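Local atomic coordinates of NS6 protease (Murine norovirus 1, PDB entry 4ASH), a protein that cleaves the norovirus polyprotein as a chymotrypsin-like cysteine protease, probably releasing the mature non-structural proteins needed for viral replication. Residues Ala72-Gln80 and Tyr147-Ile156; Val51-Lys59 and Ile170-Thr178. The protein carries 1 engineered substitution. All blocks are in the same frame, centred on the assembly; numbering follows the deposited sequence.

Contact 1 (Ala72-Gln80 and Tyr147-Ile156); sequences AMVLENGCQ and YKKGNTWVVI
Leu75 and Val155 form a parallel beta bridge between the short strand near 74-75 and strand 152-162. Val155 uses both of its backbone polar groups: its N donates to Val74 O at 3.0 Å, and its O receives Glu76 N at 2.9 Å, both bonds almost straight. Further along, Gly78 N reaches Ile156 O at 3.1 Å in a more bent bond (144° at the hydrogen), in the carbonyl plane and on a lone pair. The packing is tight at this end: Cys79 SG lies 3.6 Å from Ile156 CD1 and stands at a distance above the face of the Tyr147 ring. At the other end the methyl of Met73, turned inward by the bend at chi3 (64°), touches Val155 CB and Trp153 O.

The solvent side is held by charge. The Glu76 chain, extended beyond CG, carries its carboxylate to the hairpin and splits it: OE1 accepts a hydrogen bond from Tyr147 OH at 3.0 Å, at the ring edge, and OE2 meets Lys149 NZ at 2.6 Å in a salt bridge. Both donors come from the syn sides, about 20° out of the carboxylate plane. Val74, exposed, lies alongside the buried Val154 on the same side as the Glu76 chain, and one water links Val74 N to Trp153 O.

Strands 144-149 and 152-162 form the hairpin that receives 72-80. Phe20 of strand 17-21 packs on Met73 and Val155, while Met103 of strand 96-111 closes over Cys79 and Ile156.

Contact 2 (Val51-Lys59 and Ile170-Thr178); sequences VTSSGDFLK and IAATHGEPT
Ser54 faces the chain that follows strand 168-172 largely through water. Its OG, anti to the backbone N (chi1 179°), points at the bend 173-176 and lies 3.3 Å from His174 O. One water joins this hydroxyl to Thr173 O and Gly175 O, and a second, 3.0 Å from Ser54 OG, donates to Glu176 OE2, so the polar rim of the contact is hydrated.

Gly55, with positive phi, and Asp56 make the corner of a type II' turn from Ser54 to Phe57, closed by Phe57 N donating to Ser54 O. The backbone of Asp56 rests against Ala172 CB, with its carbonyl carbon 4.0 Å from that methyl; its carboxylate turns elsewhere, OD2 accepting a hydrogen bond from His32 ND1.

Phe57 carries the apolar contact. Its ring lies alongside His174, whose CB sits over one face, 3.7 Å from the ring centroid and offset toward the rim, a CH-pi contact. Ala172 O approaches the ring edge, 3.5 Å from Phe57 CD2, while Phe57 CB packs 3.3 Å from Thr173 O. Ile28 and Val158 also touch the Phe57 side chain.

The hairpin tip thus docks the N-terminal sheet on the end of strand 168-172 in the C-terminal barrel, the two-barrel plan of trypsin-like proteases. The Asp56-His32 bond is consistent with the acid-histidine pair of their catalytic triad, which lies between the barrels.

Overall arrangement
The two contacts meet: Asn77 OD1 of contact 1 accepts a hydrogen bond from Gly175 N of contact 2 at 2.9 Å, and Ile156 O packs on Thr173 CG2. Both rest on the C-terminal sheet, where strands 152-162 and 168-172 are neighbours, and both are partly buried, with centres about 16 Å apart. Their chemistry differs. Contact 1 adds a short parallel strand alongside 152-162 through direct backbone bonds, reinforced by a salt bridge at the surface. Contact 2 joins the N-terminal hairpin to the end of strand 168-172 and the bend after it without a clear direct hydrogen bond, relying on an aromatic ring within and bridging waters at its rim.

Contact 1 (Ala72-Gln80 and Tyr147-Ile156)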
loop_
_atom_site.group_PDB
_atom_site.type_symbol
_atom_site.label_atom_id
_atom_site.label_comp_id
_atom_site.label_asym_id
_atom_site.label_seq_id
_atom_site.Cartn_x
_atom_site.Cartn_y
_atom_site.Cartn_z
ATOM N N ALA A 72 4.137 -15.608 3.843
ATOM C CA ALA A 72 3.103 -14.642 4.231
ATOM C C ALA A 72 3.644 -13.626 5.222
ATOM O O ALA A 72 4.437 -13.973 6.106
ATOM C CB ALA A 72 1.900 -15.361 4.840
ATOM N N MET A 73 3.183 -12.382 5.072
ATOM C CA MET A 73 3.495 -11.269 5.974
ATOM C C MET A 73 2.226 -10.793 6.631
ATOM O O MET A 73 1.125 -11.031 6.127
ATOM C CB MET A 73 4.051 -10.085 5.182
ATOM C CG MET A 73 5.517 -10.145 4.900
ATOM S SD MET A 73 5.943 -8.750 3.837
ATOM C CE MET A 73 5.594 -7.341 4.872
ATOM N N VAL A 74 2.377 -10.133 7.774
ATOM C CA VAL A 74 1.259 -9.518 8.461
ATOM C C VAL A 74 0.810 -8.260 7.720
ATOM O O VAL A 74 1.632 -7.417 7.367
ATOM C CB VAL A 74 1.676 -9.115 9.880
ATOM C CG1 VAL A 74 0.617 -8.254 10.532
ATOM C CG2 VAL A 74 1.937 -10.357 10.721
ATOM N N LEU A 75 -0.492 -8.156 7.473
ATOM C CA LEU A 75 -1.086 -6.906 7.000
ATOM C C LEU A 75 -1.848 -6.264 8.158
ATOM O O LEU A 75 -2.796 -6.851 8.691
ATOM C CB LEU A 75 -2.036 -7.175 5.830
ATOM C CG LEU A 75 -2.922 -6.021 5.352
ATOM C CD1 LEU A 75 -2.078 -4.868 4.835
ATOM C CD2 LEU A 75 -3.887 -6.506 4.282
ATOM N N GLU A 76 -1.411 -5.070 8.552
ATOM C CA GLU A 76 -2.086 -4.291 9.589
ATOM C C GLU A 76 -2.940 -3.186 8.989
ATOM O O GLU A 76 -2.722 -2.774 7.861
ATOM C CB GLU A 76 -1.056 -3.698 10.550
ATOM C CG GLU A 76 -0.569 -4.713 11.586
ATOM C CD GLU A 76 0.378 -4.111 12.612
ATOM O OE1 GLU A 76 0.751 -2.924 12.470
ATOM O OE2 GLU A 76 0.753 -4.830 13.563
ATOM N N ASN A 77 -3.923 -2.717 9.745
ATOM C CA ASN A 77 -4.711 -1.566 9.351
ATOM C C ASN A 77 -4.011 -0.306 9.846
ATOM O O ASN A 77 -4.381 0.259 10.892
ATOM C CB ASN A 77 -6.109 -1.652 9.985
ATOM C CG ASN A 77 -7.038 -0.571 9.478
ATOM O OD1 ASN A 77 -6.964 -0.163 8.319
ATOM N ND2 ASN A 77 -7.932 -0.108 10.341
ATOM N N GLY A 78 -3.000 0.143 9.107
ATOM C CA GLY A 78 -2.183 1.241 9.575
ATOM C C GLY A 78 -1.343 0.839 10.774
ATOM O O GLY A 78 -1.177 -0.346 11.067
ATOM N N CYS A 79 -0.803 1.831 11.471
ATOM C CA CYS A 79 0.022 1.560 12.641
ATOM C C CYS A 79 -0.121 2.683 13.650
ATOM O O CYS A 79 -0.840 3.645 13.409
ATOM C CB CYS A 79 1.488 1.423 12.238
ATOM S SG CYS A 79 2.195 2.939 11.545
ATOM N N GLN A 80 0.574 2.553 14.775
ATOM C CA GLN A 80 0.571 3.587 15.800
ATOM C C GLN A 80 1.185 4.872 15.254
ATOM O O GLN A 80 2.188 4.839 14.533
ATOM C CB GLN A 80 1.352 3.111 17.027
ATOM N N TYR A 147 6.985 -1.550 8.115
ATOM C CA TYR A 147 7.870 -1.213 9.224
ATOM C C TYR A 147 8.271 -2.469 9.972
ATOM O O TYR A 147 7.632 -3.514 9.830
ATOM C CB TYR A 147 7.252 -0.173 10.170
ATOM C CG TYR A 147 6.198 -0.695 11.121
ATOM C CD1 TYR A 147 4.921 -1.010 10.676
ATOM C CD2 TYR A 147 6.480 -0.859 12.473
ATOM C CE1 TYR A 147 3.949 -1.472 11.554
ATOM C CE2 TYR A 147 5.514 -1.321 13.357
ATOM C CZ TYR A 147 4.254 -1.632 12.888
ATOM O OH TYR A 147 3.291 -2.092 13.765
ATOM N N LYS A 148 9.355 -2.379 10.732
ATOM C CA LYS A 148 9.777 -3.509 11.543
ATOM C C LYS A 148 9.091 -3.433 12.898
ATOM O O LYS A 148 9.393 -2.560 13.715
ATOM C CB LYS A 148 11.297 -3.543 11.701
ATOM C CG LYS A 148 11.803 -4.817 12.366
ATOM C CD LYS A 148 13.297 -4.766 12.623
ATOM C CE LYS A 148 14.078 -4.675 11.324
ATOM N NZ LYS A 148 15.551 -4.654 11.558
ATOM N N LYS A 149 8.138 -4.333 13.117
ATOM C CA LYS A 149 7.410 -4.378 14.374
ATOM C C LYS A 149 8.088 -5.399 15.264
ATOM O O LYS A 149 8.130 -6.590 14.939
ATOM C CB LYS A 149 5.949 -4.765 14.152
ATOM C CG LYS A 149 5.066 -4.533 15.374
ATOM C CD LYS A 149 3.621 -4.937 15.101
ATOM C CE LYS A 149 2.723 -4.608 16.283
ATOM N NZ LYS A 149 1.334 -5.111 16.102
ATOM N N GLY A 150 8.631 -4.927 16.381
ATOM C CA GLY A 150 9.437 -5.773 17.236
ATOM C C GLY A 150 10.623 -6.302 16.453
ATOM O O GLY A 150 11.631 -5.609 16.301
ATOM N N ASN A 151 10.498 -7.526 15.946
ATOM C CA ASN A 151 11.573 -8.155 15.187
ATOM C C ASN A 151 11.097 -8.758 13.868
ATOM O O ASN A 151 11.705 -9.689 13.346
ATOM C CB ASN A 151 12.292 -9.211 16.035
ATOM N N THR A 152 10.011 -8.213 13.328
ATOM C CA THR A 152 9.469 -8.689 12.059
ATOM C C THR A 152 8.932 -7.531 11.214
ATOM O O THR A 152 8.498 -6.512 11.752
ATOM C CB THR A 152 8.345 -9.720 12.282
ATOM O OG1 THR A 152 7.968 -10.308 11.030
ATOM C CG2 THR A 152 7.137 -9.063 12.931
ATOM N N TRP A 153 8.958 -7.695 9.895
ATOM C CA TRP A 153 8.444 -6.669 8.986
ATOM C C TRP A 153 6.969 -6.869 8.644
ATOM O O TRP A 153 6.546 -7.967 8.279
ATOM C CB TRP A 153 9.294 -6.599 7.717
ATOM C CG TRP A 153 10.659 -6.048 7.973
ATOM C CD1 TRP A 153 11.761 -6.743 8.377
ATOM C CD2 TRP A 153 11.066 -4.678 7.857
ATOM N NE1 TRP A 153 12.832 -5.892 8.515
ATOM C CE2 TRP A 153 12.433 -4.621 8.201
ATOM C CE3 TRP A 153 10.410 -3.499 7.494
ATOM C CZ2 TRP A 153 13.153 -3.426 8.193
ATOM C CZ3 TRP A 153 11.127 -2.314 7.486
ATOM C CH2 TRP A 153 12.485 -2.287 7.835
ATOM N N VAL A 154 6.185 -5.805 8.782
ATOM C CA VAL A 154 4.750 -5.884 8.549
ATOM C C VAL A 154 4.366 -4.794 7.563
ATOM O O VAL A 154 5.064 -3.791 7.443
ATOM C CB VAL A 154 3.935 -5.744 9.853
ATOM C CG1 VAL A 154 4.483 -6.680 10.913
ATOM C CG2 VAL A 154 3.973 -4.338 10.344
ATOM N N VAL A 155 3.302 -5.021 6.803
ATOM C CA VAL A 155 2.863 -4.020 5.836
ATOM C C VAL A 155 1.611 -3.341 6.385
ATOM O O VAL A 155 0.752 -3.990 6.990
ATOM C CB VAL A 155 2.697 -4.602 4.399
ATOM C CG1 VAL A 155 1.780 -5.811 4.367
ATOM C CG2 VAL A 155 2.221 -3.540 3.427
ATOM N N ILE A 156 1.536 -2.023 6.223
ATOM C CA ILE A 156 0.455 -1.267 6.854
ATOM C C ILE A 156 -0.507 -0.576 5.901
ATOM O O ILE A 156 -1.562 -0.077 6.318
ATOM C CB ILE A 156 0.997 -0.240 7.859
ATOM C CG1 ILE A 156 1.802 0.847 7.142
ATOM C CG2 ILE A 156 1.812 -0.939 8.932
ATOM C CD1 ILE A 156 2.161 2.023 8.054
HETATM O O HOH W 1 5.068 -10.085 9.017
HETATM O O HOH W 2 2.245 0.191 15.458
#

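Contact 2 (Val51-Lys59 and Ile170-Thr178)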
loop_
_atom_site.group_PDB
_atom_site.type_symbol
_atom_site.label_atom_id
_atom_site.label_comp_id
_atom_site.label_asym_id
_atom_site.label_seq_id
_atom_site.Cartn_x
_atom_site.Cartn_y
_atom_site.Cartn_z
ATOM N N VAL A 51 -11.975 -10.048 -5.171
ATOM C CA VAL A 51 -11.437 -8.712 -4.985
ATOM C C VAL A 51 -12.271 -8.000 -3.949
ATOM O O VAL A 51 -13.506 -8.070 -3.970
ATOM C CB VAL A 51 -11.454 -7.902 -6.289
ATOM C CG1 VAL A 51 -10.815 -6.549 -6.062
ATOM C CG2 VAL A 51 -10.722 -8.650 -7.394
ATOM N N THR A 52 -11.604 -7.354 -3.006
ATOM C CA THR A 52 -12.323 -6.525 -2.057
ATOM C C THR A 52 -11.733 -5.123 -2.100
ATOM O O THR A 52 -10.527 -4.945 -2.254
ATOM C CB THR A 52 -12.297 -7.089 -0.614
ATOM O OG1 THR A 52 -11.025 -6.846 -0.004
ATOM C CG2 THR A 52 -12.581 -8.586 -0.613
ATOM N N SER A 53 -12.599 -4.128 -1.992
ATOM C CA SER A 53 -12.147 -2.753 -1.953
ATOM C C SER A 53 -12.692 -2.038 -0.729
ATOM O O SER A 53 -13.766 -2.362 -0.209
ATOM C CB SER A 53 -12.551 -2.004 -3.226
ATOM O OG SER A 53 -13.949 -2.061 -3.427
ATOM N N SER A 54 -11.926 -1.060 -0.276
ATOM C CA SER A 54 -12.310 -0.224 0.845
ATOM C C SER A 54 -11.642 1.123 0.622
ATOM O O SER A 54 -10.418 1.226 0.699
ATOM C CB SER A 54 -11.806 -0.851 2.138
ATOM O OG SER A 54 -12.150 -0.050 3.242
ATOM N N GLY A 55 -12.432 2.146 0.320
ATOM C CA GLY A 55 -11.861 3.427 -0.070
ATOM C C GLY A 55 -10.955 3.235 -1.282
ATOM O O GLY A 55 -11.404 2.735 -2.315
ATOM N N ASP A 56 -9.683 3.609 -1.159
ATOM C CA ASP A 56 -8.726 3.431 -2.262
ATOM C C ASP A 56 -7.784 2.246 -2.039
ATOM O O ASP A 56 -6.732 2.144 -2.676
ATOM C CB ASP A 56 -7.913 4.711 -2.500
ATOM C CG ASP A 56 -7.279 4.752 -3.893
ATOM O OD1 ASP A 56 -7.915 4.293 -4.858
ATOM O OD2 ASP A 56 -6.148 5.251 -4.023
ATOM N N PHE A 57 -8.159 1.362 -1.121
ATOM C CA PHE A 57 -7.394 0.141 -0.879
ATOM C C PHE A 57 -8.042 -1.037 -1.597
ATOM O O PHE A 57 -9.235 -1.279 -1.436
ATOM C CB PHE A 57 -7.344 -0.138 0.619
ATOM C CG PHE A 57 -6.386 -1.230 1.010
ATOM C CD1 PHE A 57 -6.785 -2.556 1.018
ATOM C CD2 PHE A 57 -5.080 -0.920 1.371
ATOM C CE1 PHE A 57 -5.902 -3.556 1.396
ATOM C CE2 PHE A 57 -4.188 -1.919 1.731
ATOM C CZ PHE A 57 -4.600 -3.229 1.745
ATOM N N LEU A 58 -7.260 -1.786 -2.367
ATOM C CA LEU A 58 -7.801 -2.920 -3.103
ATOM C C LEU A 58 -7.010 -4.197 -2.807
ATOM O O LEU A 58 -5.779 -4.194 -2.844
ATOM C CB LEU A 58 -7.770 -2.599 -4.602
ATOM C CG LEU A 58 -8.529 -3.520 -5.545
ATOM C CD1 LEU A 58 -10.015 -3.489 -5.222
ATOM C CD2 LEU A 58 -8.281 -3.079 -6.979
ATOM N N LYS A 59 -7.716 -5.286 -2.503
ATOM C CA LYS A 59 -7.063 -6.549 -2.188
ATOM C C LYS A 59 -7.599 -7.663 -3.069
ATOM O O LYS A 59 -8.811 -7.843 -3.191
ATOM C CB LYS A 59 -7.260 -6.902 -0.707
ATOM C CG LYS A 59 -6.691 -8.262 -0.293
ATOM C CD LYS A 59 -6.594 -8.379 1.220
ATOM C CE LYS A 59 -7.967 -8.354 1.887
ATOM N NZ LYS A 59 -8.799 -9.528 1.504
ATOM N N ILE A 170 -0.028 10.053 1.842
ATOM C CA ILE A 170 -1.164 9.302 2.375
ATOM C C ILE A 170 -1.038 7.850 1.958
ATOM O O ILE A 170 -0.845 7.559 0.774
ATOM C CB ILE A 170 -2.519 9.814 1.815
ATOM C CG1 ILE A 170 -2.654 11.334 1.992
ATOM C CG2 ILE A 170 -3.702 9.036 2.443
ATOM C CD1 ILE A 170 -2.653 11.816 3.450
ATOM N N ALA A 171 -1.154 6.951 2.927
ATOM C CA ALA A 171 -1.263 5.531 2.646
ATOM C C ALA A 171 -2.715 5.134 2.845
ATOM O O ALA A 171 -3.320 5.469 3.867
ATOM C CB ALA A 171 -0.366 4.742 3.578
ATOM N N ALA A 172 -3.288 4.443 1.869
ATOM C CA ALA A 172 -4.608 3.866 2.063
ATOM C C ALA A 172 -4.449 2.609 2.899
ATOM O O ALA A 172 -3.486 1.864 2.723
ATOM C CB ALA A 172 -5.261 3.554 0.725
ATOM N N THR A 173 -5.368 2.414 3.845
ATOM C CA THR A 173 -5.365 1.214 4.679
ATOM C C THR A 173 -6.619 0.391 4.418
ATOM O O THR A 173 -7.561 0.856 3.784
ATOM C CB THR A 173 -5.269 1.576 6.163
ATOM O OG1 THR A 173 -6.384 2.403 6.519
ATOM C CG2 THR A 173 -3.979 2.344 6.436
ATOM N N HIS A 174 -6.642 -0.842 4.919
ATOM C CA HIS A 174 -7.678 -1.788 4.511
ATOM C C HIS A 174 -9.013 -1.697 5.250
ATOM O O HIS A 174 -10.047 -2.134 4.734
ATOM C CB HIS A 174 -7.144 -3.224 4.576
ATOM C CG HIS A 174 -7.077 -3.787 5.962
ATOM N ND1 HIS A 174 -8.194 -4.220 6.652
ATOM C CD2 HIS A 174 -6.023 -4.011 6.783
ATOM C CE1 HIS A 174 -7.830 -4.677 7.837
ATOM N NE2 HIS A 174 -6.513 -4.569 7.940
ATOM N N GLY A 175 -8.991 -1.138 6.448
ATOM C CA GLY A 175 -10.178 -1.148 7.290
ATOM C C GLY A 175 -10.904 0.182 7.376
ATOM O O GLY A 175 -10.404 1.219 6.911
ATOM N N GLU A 176 -12.102 0.139 7.945
ATOM C CA GLU A 176 -12.782 1.354 8.354
ATOM C C GLU A 176 -12.708 1.439 9.862
ATOM O O GLU A 176 -12.805 0.426 10.558
ATOM C CB GLU A 176 -14.235 1.373 7.869
ATOM C CG GLU A 176 -14.359 1.655 6.395
ATOM C CD GLU A 176 -15.749 2.084 5.980
ATOM O OE1 GLU A 176 -16.111 3.254 6.235
ATOM O OE2 GLU A 176 -16.473 1.247 5.399
ATOM N N PRO A 177 -12.545 2.663 10.369
ATOM C CA PRO A 177 -12.181 3.024 11.743
ATOM C C PRO A 177 -13.238 2.685 12.772
ATOM O O PRO A 177 -14.429 2.880 12.530
ATOM C CB PRO A 177 -12.026 4.551 11.669
ATOM C CG PRO A 177 -12.895 4.948 10.533
ATOM C CD PRO A 177 -12.703 3.854 9.522
ATOM N N THR A 178 -12.783 2.160 13.907
ATOM C CA THR A 178 -13.610 2.016 15.097
ATOM C C THR A 178 -13.054 2.945 16.174
ATOM O O THR A 178 -13.536 4.074 16.360
ATOM C CB THR A 178 -13.614 0.565 15.626
ATOM O OG1 THR A 178 -12.316 -0.022 15.448
ATOM C CG2 THR A 178 -14.650 -0.273 14.889
HETATM O O HOH W 3 -10.188 1.335 4.029
HETATM O O HOH W 4 -12.511 -2.870 4.926
HETATM O O HOH W 5 -15.161 0.352 3.297
#